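Local coordinates for Fe(2+) transporter FeoB (Escherichia coli, PDB 3I8S), which takes up ferrous iron across the inner membrane in a GTP-driven manner, its cytosolic domain, the piece described here, binding the nucleotide, at residues 77-82 with 216-221; 105-110 with 201-206; 144-149 with 156-161. One frame throughout, in Å; residues are numbered along the deposited sequence.

Contact 1 of 3, residues 77-82 with 216-221; sequences ACHYIL and RAYAGE
The phenol of Tyr-218 reaches across to helix 72-83, laying one face on Leu-82 and bringing its hydroxyl to His-79. It starts at CB, which packs on Leu-204. CG lies beside the backbone N (chi1 -71°), and this sends the ring out from the weakly bonded helix 213-218 toward the G domain. That face then receives the CD2 methyl of Leu-82, which stands 3.4 Å from the Tyr-218 ring centroid and 14° off its normal, a CH-pi contact. Leu-82 was modelled in two conformers, and this fit belongs to one of them. At the tip, OH comes 3.3 Å from CD2 of His-79, whose side chain runs at about a right angle to that of Tyr-218. The same hydroxyl has a 2.8 Å hydrogen bond to a water lying in the ring plane at its edge, and that water donates to O of His-79, also at 2.8 Å, linking the phenol to the helix backbone. Tyr-214 stacks edge-to-face on Tyr-218, and Leu-204 of helix 198-210 touches both Leu-82 and Tyr-218. The contact thus joins the helical domain to the G-domain helix that, through Ala-77, Tyr-80 and Ile-81, packs on strand 4-10.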
loop_
_atom_site.group_PDB
_atom_site.type_symbol
_atom_site.label_atom_id
_atom_site.label_comp_id
_atom_site.label_asym_id
_atom_site.label_seq_id
_atom_site.Cartn_x
_atom_site.Cartn_y
_atom_site.Cartn_z
ATOM N N ALA A 77 -2.621 -10.466 0.299
ATOM C CA ALA A 77 -1.812 -9.289 0.234
ATOM C C ALA A 77 -1.666 -8.686 1.621
ATOM O O ALA A 77 -0.547 -8.449 2.071
ATOM C CB ALA A 77 -2.440 -8.273 -0.740
ATOM N N CYS A 78 -2.774 -8.434 2.297
ATOM C CA CYS A 78 -2.759 -7.889 3.634
ATOM C C CYS A 78 -1.949 -8.746 4.651
ATOM O O CYS A 78 -1.162 -8.254 5.434
ATOM C CB CYS A 78 -4.202 -7.768 4.106
ATOM S SG CYS A 78 -4.367 -6.931 5.643
ATOM N N HIS A 79 -2.159 -10.046 4.609
ATOM C CA HIS A 79 -1.509 -10.925 5.542
ATOM C C HIS A 79 0.017 -10.869 5.321
ATOM O O HIS A 79 0.783 -10.785 6.263
ATOM C CB HIS A 79 -2.038 -12.333 5.324
ATOM C CG HIS A 79 -1.316 -13.374 6.104
ATOM N ND1 HIS A 79 -0.229 -14.051 5.605
ATOM C CD2 HIS A 79 -1.473 -13.800 7.370
ATOM C CE1 HIS A 79 0.213 -14.895 6.509
ATOM N NE2 HIS A 79 -0.526 -14.768 7.590
ATOM N N TYR A 80 0.458 -10.891 4.077
ATOM C CA TYR A 80 1.905 -10.778 3.812
ATOM C C TYR A 80 2.479 -9.463 4.320
ATOM O O TYR A 80 3.494 -9.403 5.002
ATOM C CB TYR A 80 2.180 -10.869 2.326
ATOM C CG TYR A 80 3.657 -10.889 2.029
ATOM C CD1 TYR A 80 4.389 -12.065 2.173
ATOM C CD2 TYR A 80 4.308 -9.731 1.639
ATOM C CE1 TYR A 80 5.774 -12.071 1.924
ATOM C CE2 TYR A 80 5.672 -9.716 1.379
ATOM C CZ TYR A 80 6.387 -10.905 1.491
ATOM O OH TYR A 80 7.773 -10.873 1.293
ATOM N N ILE A 81 1.766 -8.402 4.031
ATOM C CA ILE A 81 2.253 -7.060 4.351
ATOM C C ILE A 81 2.384 -6.934 5.891
ATOM O O ILE A 81 3.385 -6.411 6.395
ATOM C CB ILE A 81 1.355 -5.979 3.615
ATOM C CG1 ILE A 81 1.292 -6.214 2.065
ATOM C CG2 ILE A 81 1.772 -4.542 3.935
ATOM C CD1 ILE A 81 2.447 -5.686 1.229
ATOM N N LEU A 82 1.427 -7.494 6.660
ATOM C CA LEU A 82 1.461 -7.462 8.134
ATOM C C LEU A 82 2.437 -8.465 8.759
ATOM O O LEU A 82 2.720 -8.412 9.937
ATOM C CB LEU A 82 0.077 -7.737 8.720
ATOM C CG LEU A 82 -1.041 -6.711 8.550
ATOM C CD1 LEU A 82 -1.342 -6.417 7.118
ATOM C CD2 LEU A 82 -2.283 -7.217 9.266
ATOM N N ARG A 216 -9.684 -7.912 13.024
ATOM C CA ARG A 216 -9.955 -8.285 14.411
ATOM C C ARG A 216 -9.088 -9.405 14.880
ATOM O O ARG A 216 -8.733 -9.464 16.050
ATOM C CB ARG A 216 -11.392 -8.734 14.583
ATOM C CG ARG A 216 -12.357 -7.639 14.342
ATOM C CD ARG A 216 -13.775 -8.036 14.793
ATOM N NE ARG A 216 -14.784 -7.249 14.066
ATOM C CZ ARG A 216 -16.097 -7.334 14.268
ATOM N NH1 ARG A 216 -16.589 -8.178 15.175
ATOM N NH2 ARG A 216 -16.924 -6.575 13.553
ATOM N N ALA A 217 -8.816 -10.332 13.966
ATOM C CA ALA A 217 -7.970 -11.495 14.211
ATOM C C ALA A 217 -6.576 -11.121 14.707
ATOM O O ALA A 217 -5.973 -11.860 15.477
ATOM C CB ALA A 217 -7.858 -12.341 12.893
ATOM N N TYR A 218 -6.057 -9.998 14.223
ATOM C CA TYR A 218 -4.741 -9.498 14.648
ATOM C C TYR A 218 -4.715 -8.796 16.004
ATOM O O TYR A 218 -3.657 -8.725 16.650
ATOM C CB TYR A 218 -4.193 -8.549 13.609
ATOM C CG TYR A 218 -3.765 -9.212 12.343
ATOM C CD1 TYR A 218 -4.677 -9.486 11.319
ATOM C CD2 TYR A 218 -2.430 -9.542 12.148
ATOM C CE1 TYR A 218 -4.240 -10.109 10.127
ATOM C CE2 TYR A 218 -2.004 -10.152 11.017
ATOM C CZ TYR A 218 -2.891 -10.410 9.984
ATOM O OH TYR A 218 -2.358 -11.042 8.864
ATOM N N ALA A 219 -5.896 -8.359 16.441
ATOM C CA ALA A 219 -6.058 -7.330 17.449
ATOM C C ALA A 219 -6.159 -7.903 18.851
ATOM O O ALA A 219 -6.248 -7.162 19.834
ATOM C CB ALA A 219 -7.307 -6.509 17.126
ATOM N N GLY A 220 -6.138 -9.232 18.956
ATOM C CA GLY A 220 -6.146 -9.876 20.241
ATOM C C GLY A 220 -7.309 -9.403 21.078
ATOM O O GLY A 220 -8.442 -9.426 20.609
ATOM N N GLU A 221 -7.012 -8.927 22.286
ATOM C CA GLU A 221 -8.030 -8.519 23.269
ATOM C C GLU A 221 -8.864 -7.299 22.863
ATOM O O GLU A 221 -9.959 -7.091 23.389
ATOM C CB GLU A 221 -7.358 -8.216 24.612
ATOM C CG GLU A 221 -6.661 -9.432 25.277
ATOM C CD GLU A 221 -7.552 -10.226 26.201
ATOM O OE1 GLU A 221 -8.724 -9.819 26.411
ATOM O OE2 GLU A 221 -7.069 -11.255 26.741
HETATM O O HOH W 1 0.421 -11.376 8.979
#

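Contact 2 of 3, residues 105-110 with 201-206; sequences TLQLLE and RRWLGL
Trp-203 extends its indole from helix 198-210 to meet Gln-107 and Glu-110 of helix 98-111. With CG anti to the backbone N (chi1 -176°), the ring is carried over to helix 98-111, the nearest CA atoms, those of Glu-110 and Trp-203, being 6.7 Å apart. Glu-110 meets the five-membered part of the indole with its aliphatic base, CB lying 3.7 Å from CD1 of Trp-203. Beyond CG its chain is extended and the carboxylate stands almost perpendicular to the indole (89°). OE2 bonds to the hydroxyl of Tyr-177, while OE1 has a long, weak ion pair with Arg-248. Helix 98-111 is the connection of a beta-alpha-beta crossover between the neighbouring parallel strands 88-94 and 115-120 of the G domain, and Trp-203 approaches it from the helical domain. Gln-107 was modelled in two conformers; in one it bends at chi2, which turns its amide toward the indole, with the two planes 51° apart. NE2 is 3.8 Å from both CZ2 and NE1 of Trp-203, and NE1 is equally near O of Gln-107, but these are packing contacts without a hydrogen bond. This amide is gripped at both ends. OE1 accepts from Leu-63 N and is also bonded to Thr-64 OG1, in the loop that follows a predicted GTP-binding motif, and NE2 donates to OE1 of Gln-207, one turn beyond Trp-203 on the same helix.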
loop_
_atom_site.group_PDB
_atom_site.type_symbol
_atom_site.label_atom_id
_atom_site.label_comp_id
_atom_site.label_asym_id
_atom_site.label_seq_id
_atom_site.Cartn_x
_atom_site.Cartn_y
_atom_site.Cartn_z
ATOM N N THR A 105 -2.244 2.542 -2.168
ATOM C CA THR A 105 -1.067 3.259 -1.752
ATOM C C THR A 105 -1.210 3.895 -0.355
ATOM O O THR A 105 -0.325 3.741 0.508
ATOM C CB THR A 105 -0.708 4.348 -2.782
ATOM O OG1 THR A 105 -0.834 3.849 -4.133
ATOM C CG2 THR A 105 0.709 4.831 -2.502
ATOM N N LEU A 106 -2.299 4.602 -0.143
ATOM C CA LEU A 106 -2.534 5.252 1.148
ATOM C C LEU A 106 -2.600 4.238 2.264
ATOM O O LEU A 106 -2.129 4.500 3.340
ATOM C CB LEU A 106 -3.734 6.163 1.156
ATOM C CG LEU A 106 -3.365 7.647 0.919
ATOM C CD1 LEU A 106 -2.550 7.846 -0.318
ATOM C CD2 LEU A 106 -4.654 8.541 0.922
ATOM N N GLN A 107 -3.202 3.067 2.019
ATOM C CA GLN A 107 -3.241 2.026 3.046
ATOM C C GLN A 107 -1.839 1.575 3.421
ATOM O O GLN A 107 -1.545 1.409 4.602
ATOM C CB GLN A 107 -4.088 0.822 2.606
ATOM C CG GLN A 107 -5.552 1.160 2.343
ATOM C CD GLN A 107 -6.545 0.244 3.091
ATOM O OE1 GLN A 107 -6.885 -0.857 2.624
ATOM N NE2 GLN A 107 -7.001 0.700 4.254
ATOM N N LEU A 108 -0.981 1.362 2.430
ATOM C CA LEU A 108 0.409 0.938 2.653
ATOM C C LEU A 108 1.156 1.982 3.457
ATOM O O LEU A 108 1.843 1.646 4.406
ATOM C CB LEU A 108 1.174 0.709 1.357
ATOM C CG LEU A 108 0.558 -0.301 0.422
ATOM C CD1 LEU A 108 1.354 -0.257 -0.826
ATOM C CD2 LEU A 108 0.569 -1.655 1.108
ATOM N N LEU A 109 0.968 3.246 3.102
ATOM C CA LEU A 109 1.669 4.351 3.773
ATOM C C LEU A 109 1.198 4.509 5.230
ATOM O O LEU A 109 1.993 4.800 6.128
ATOM C CB LEU A 109 1.432 5.641 2.953
ATOM C CG LEU A 109 2.100 5.643 1.572
ATOM C CD1 LEU A 109 1.666 6.881 0.753
ATOM C CD2 LEU A 109 3.594 5.560 1.718
ATOM N N GLU A 110 -0.089 4.315 5.461
ATOM C CA GLU A 110 -0.638 4.368 6.813
ATOM C C GLU A 110 -0.110 3.250 7.730
ATOM O O GLU A 110 0.006 3.444 8.949
ATOM C CB GLU A 110 -2.151 4.333 6.794
ATOM C CG GLU A 110 -2.786 5.565 6.290
ATOM C CD GLU A 110 -4.225 5.651 6.711
ATOM O OE1 GLU A 110 -5.046 4.780 6.310
ATOM O OE2 GLU A 110 -4.522 6.560 7.479
ATOM N N ARG A 201 -0.794 -1.194 14.851
ATOM C CA ARG A 201 -1.868 -1.321 15.828
ATOM C C ARG A 201 -2.920 -0.228 15.609
ATOM O O ARG A 201 -4.114 -0.485 15.617
ATOM C CB ARG A 201 -1.292 -1.294 17.244
ATOM C CG ARG A 201 -0.727 -2.695 17.668
ATOM C CD ARG A 201 -0.309 -2.757 19.112
ATOM N NE ARG A 201 0.948 -2.079 19.370
ATOM C CZ ARG A 201 1.089 -0.997 20.139
ATOM N NH1 ARG A 201 0.067 -0.468 20.774
ATOM N NH2 ARG A 201 2.289 -0.463 20.303
ATOM N N ARG A 202 -2.483 0.984 15.367
ATOM C CA ARG A 202 -3.411 2.062 15.121
ATOM C C ARG A 202 -4.219 1.890 13.813
ATOM O O ARG A 202 -5.405 2.197 13.744
ATOM C CB ARG A 202 -2.671 3.386 15.142
ATOM C CG ARG A 202 -2.198 3.710 16.547
ATOM C CD ARG A 202 -1.457 5.036 16.569
ATOM N NE ARG A 202 -1.245 5.497 17.943
ATOM C CZ ARG A 202 -0.461 6.524 18.270
ATOM N NH1 ARG A 202 0.229 7.165 17.342
ATOM N NH2 ARG A 202 -0.346 6.904 19.534
ATOM N N TRP A 203 -3.547 1.414 12.788
ATOM C CA TRP A 203 -4.189 1.109 11.499
ATOM C C TRP A 203 -5.227 0.006 11.717
ATOM O O TRP A 203 -6.337 0.100 11.225
ATOM C CB TRP A 203 -3.137 0.644 10.519
ATOM C CG TRP A 203 -3.665 0.392 9.156
ATOM C CD1 TRP A 203 -3.878 1.323 8.163
ATOM C CD2 TRP A 203 -4.061 -0.873 8.607
ATOM N NE1 TRP A 203 -4.382 0.704 7.033
ATOM C CE2 TRP A 203 -4.495 -0.635 7.271
ATOM C CE3 TRP A 203 -4.116 -2.184 9.108
ATOM C CZ2 TRP A 203 -4.953 -1.670 6.442
ATOM C CZ3 TRP A 203 -4.574 -3.192 8.284
ATOM C CH2 TRP A 203 -4.976 -2.928 6.966
ATOM N N LEU A 204 -4.834 -1.041 12.411
ATOM C CA LEU A 204 -5.762 -2.118 12.748
ATOM C C LEU A 204 -6.999 -1.597 13.505
ATOM O O LEU A 204 -8.114 -2.033 13.232
ATOM C CB LEU A 204 -5.063 -3.215 13.525
ATOM C CG LEU A 204 -4.114 -4.123 12.758
ATOM C CD1 LEU A 204 -3.317 -4.963 13.760
ATOM C CD2 LEU A 204 -4.800 -5.005 11.684
ATOM N N GLY A 205 -6.782 -0.711 14.475
ATOM C CA GLY A 205 -7.883 -0.082 15.197
ATOM C C GLY A 205 -8.894 0.563 14.276
ATOM O O GLY A 205 -10.120 0.360 14.427
ATOM N N LEU A 206 -8.388 1.357 13.327
ATOM C CA LEU A 206 -9.250 2.068 12.368
ATOM C C LEU A 206 -9.952 1.078 11.431
ATOM O O LEU A 206 -11.132 1.225 11.140
ATOM C CB LEU A 206 -8.431 3.075 11.564
ATOM C CG LEU A 206 -8.303 4.502 12.076
ATOM C CD1 LEU A 206 -7.687 5.373 10.987
ATOM C CD2 LEU A 206 -9.665 5.081 12.527
#

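Contact 3 of 3, residues 144-149 with 156-161; sequences PVIPLV and IEALKL
Ile-146 points from strand 145-147 toward helix 154-164, and its CG2 branch methyl makes the nearest approach. Because chi1 is -53°, CG2 is anti to the backbone N and meets the helix where Ala-158 gives way to Leu-159: it is 3.7 Å from CB of Ala-158 and 3.8 Å from N of Leu-159. Strand and helix run close here, the CA atoms of Ile-146 and Leu-159 being 6.3 Å apart. This is the last strand-helix pair of a Ras-like G domain. Strand 145-147 is the outermost of its sheet and bonds to strand 115-120 through Val-117 and Leu-119, and helix 154-164 packs against it. Two residues on, Leu-148 faces the helix with CD2, which meets CD2 of Leu-159 at 4.3 Å in an apolar contact. Leu-19 of helix 16-24, which begins at the end of the P-loop, touches both leucines, and Leu-148 also rests on the GTP-binding residue Asn-120. Leu-148 is the centre of an inverse gamma turn, closed by a weak bond from Val-149 N to Pro-147 O, through which the chain leaves the strand for the G5 loop. Val-149 is a GTP-binding residue of that loop, which mediates fast GDP release. A water accepts from N of Ile-156 (3.0 Å) and donates to O of Val-149 (2.8 Å), bridging the two ends of the turnaround in this nucleotide-free state.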
loop_
_atom_site.group_PDB
_atom_site.type_symbol
_atom_site.label_atom_id
_atom_site.label_comp_id
_atom_site.label_asym_id
_atom_site.label_seq_id
_atom_site.Cartn_x
_atom_site.Cartn_y
_atom_site.Cartn_z
ATOM N N PRO A 144 9.353 7.877 -2.369
ATOM C CA PRO A 144 9.794 8.037 -3.741
ATOM C C PRO A 144 8.729 7.642 -4.764
ATOM O O PRO A 144 7.964 6.678 -4.572
ATOM C CB PRO A 144 10.976 7.071 -3.843
ATOM C CG PRO A 144 11.412 6.802 -2.435
ATOM C CD PRO A 144 10.236 6.975 -1.600
ATOM N N VAL A 145 8.677 8.383 -5.844
ATOM C CA VAL A 145 7.786 8.072 -6.958
ATOM C C VAL A 145 8.677 8.019 -8.182
ATOM O O VAL A 145 9.299 9.043 -8.558
ATOM C CB VAL A 145 6.648 9.119 -7.135
ATOM C CG1 VAL A 145 5.839 8.869 -8.444
ATOM C CG2 VAL A 145 5.703 9.120 -5.883
ATOM N N ILE A 146 8.800 6.822 -8.750
ATOM C CA ILE A 146 9.703 6.573 -9.852
ATOM C C ILE A 146 8.888 6.322 -11.121
ATOM O O ILE A 146 8.148 5.353 -11.215
ATOM C CB ILE A 146 10.622 5.322 -9.576
ATOM C CG1 ILE A 146 11.334 5.451 -8.235
ATOM C CG2 ILE A 146 11.563 5.091 -10.719
ATOM C CD1 ILE A 146 12.080 6.650 -8.018
ATOM N N PRO A 147 9.062 7.161 -12.123
ATOM C CA PRO A 147 8.339 6.925 -13.388
ATOM C C PRO A 147 8.952 5.784 -14.209
ATOM O O PRO A 147 10.156 5.818 -14.513
ATOM C CB PRO A 147 8.483 8.242 -14.102
ATOM C CG PRO A 147 9.677 8.882 -13.571
ATOM C CD PRO A 147 9.907 8.358 -12.181
ATOM N N LEU A 148 8.137 4.786 -14.573
ATOM C CA LEU A 148 8.658 3.625 -15.272
ATOM C C LEU A 148 8.680 3.837 -16.758
ATOM O O LEU A 148 7.825 3.363 -17.520
ATOM C CB LEU A 148 7.933 2.336 -14.895
ATOM C CG LEU A 148 8.193 1.675 -13.548
ATOM C CD1 LEU A 148 7.397 0.338 -13.551
ATOM C CD2 LEU A 148 9.678 1.480 -13.260
ATOM N N VAL A 149 9.686 4.600 -17.161
ATOM C CA VAL A 149 9.941 4.906 -18.509
ATOM C C VAL A 149 10.416 3.620 -19.187
ATOM O O VAL A 149 11.417 2.995 -18.741
ATOM C CB VAL A 149 11.013 6.015 -18.583
ATOM C CG1 VAL A 149 11.513 6.167 -19.988
ATOM C CG2 VAL A 149 10.416 7.325 -18.029
ATOM N N ILE A 156 13.474 1.015 -15.102
ATOM C CA ILE A 156 14.008 -0.053 -14.297
ATOM C C ILE A 156 15.304 0.318 -13.606
ATOM O O ILE A 156 15.490 0.020 -12.418
ATOM C CB ILE A 156 14.102 -1.372 -15.076
ATOM C CG1 ILE A 156 12.674 -1.929 -15.207
ATOM C CG2 ILE A 156 14.997 -2.376 -14.341
ATOM C CD1 ILE A 156 12.624 -3.368 -15.575
ATOM N N GLU A 157 16.173 1.004 -14.311
ATOM C CA GLU A 157 17.403 1.476 -13.697
ATOM C C GLU A 157 17.169 2.495 -12.578
ATOM O O GLU A 157 17.792 2.394 -11.536
ATOM C CB GLU A 157 18.376 1.985 -14.757
ATOM C CG GLU A 157 18.881 0.829 -15.672
ATOM C CD GLU A 157 19.352 -0.413 -14.868
ATOM O OE1 GLU A 157 20.357 -0.273 -14.110
ATOM O OE2 GLU A 157 18.688 -1.500 -14.929
ATOM N N ALA A 158 16.249 3.443 -12.780
ATOM C CA ALA A 158 15.857 4.392 -11.719
ATOM C C ALA A 158 15.216 3.692 -10.509
ATOM O O ALA A 158 15.428 4.089 -9.346
ATOM C CB ALA A 158 14.946 5.463 -12.266
ATOM N N LEU A 159 14.425 2.645 -10.762
ATOM C CA LEU A 159 13.835 1.878 -9.693
ATOM C C LEU A 159 14.925 1.182 -8.852
ATOM O O LEU A 159 14.851 1.174 -7.610
ATOM C CB LEU A 159 12.866 0.825 -10.265
ATOM C CG LEU A 159 12.069 -0.047 -9.280
ATOM C CD1 LEU A 159 11.267 0.870 -8.325
ATOM C CD2 LEU A 159 11.175 -1.070 -10.094
ATOM N N LYS A 160 15.922 0.590 -9.528
ATOM C CA LYS A 160 17.007 -0.081 -8.812
ATOM C C LYS A 160 17.821 0.912 -7.978
ATOM O O LYS A 160 18.214 0.586 -6.882
ATOM C CB LYS A 160 17.876 -0.912 -9.759
ATOM C CG LYS A 160 17.176 -2.148 -10.313
ATOM C CD LYS A 160 18.110 -3.012 -11.059
ATOM C CE LYS A 160 17.487 -4.262 -11.580
ATOM N NZ LYS A 160 18.572 -5.178 -12.145
ATOM N N LEU A 161 18.075 2.106 -8.493
ATOM C CA LEU A 161 18.699 3.209 -7.731
ATOM C C LEU A 161 17.901 3.478 -6.446
ATOM O O LEU A 161 18.468 3.571 -5.372
ATOM C CB LEU A 161 18.722 4.494 -8.559
ATOM C CG LEU A 161 19.314 5.785 -7.961
ATOM C CD1 LEU A 161 20.666 5.537 -7.314
ATOM C CD2 LEU A 161 19.498 6.919 -9.032
HETATM O O HOH W 2 12.449 0.532 -17.897
#

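Overall arrangement
From the N terminus the chain first lays down the P-loop and the first strands of the G domain, then opens contact 1 at helix 72-83 and contact 2 at helix 98-111. Neither closes until the helical domain. Before that, contact 3 opens at 144-149 and closes at 156-161, a short loop wholly within the G domain. Helix 198-210 then closes contact 2, and helix 213-218 closes contact 1, so the three loops nest without crossing. Contacts 1 and 2 touch, for instance where Cys-78 packs on Trp-203, and form one interface between the domains. Contact 3 lies apart, its centre 25 Å from that of contact 2 and 30 Å from that of contact 1.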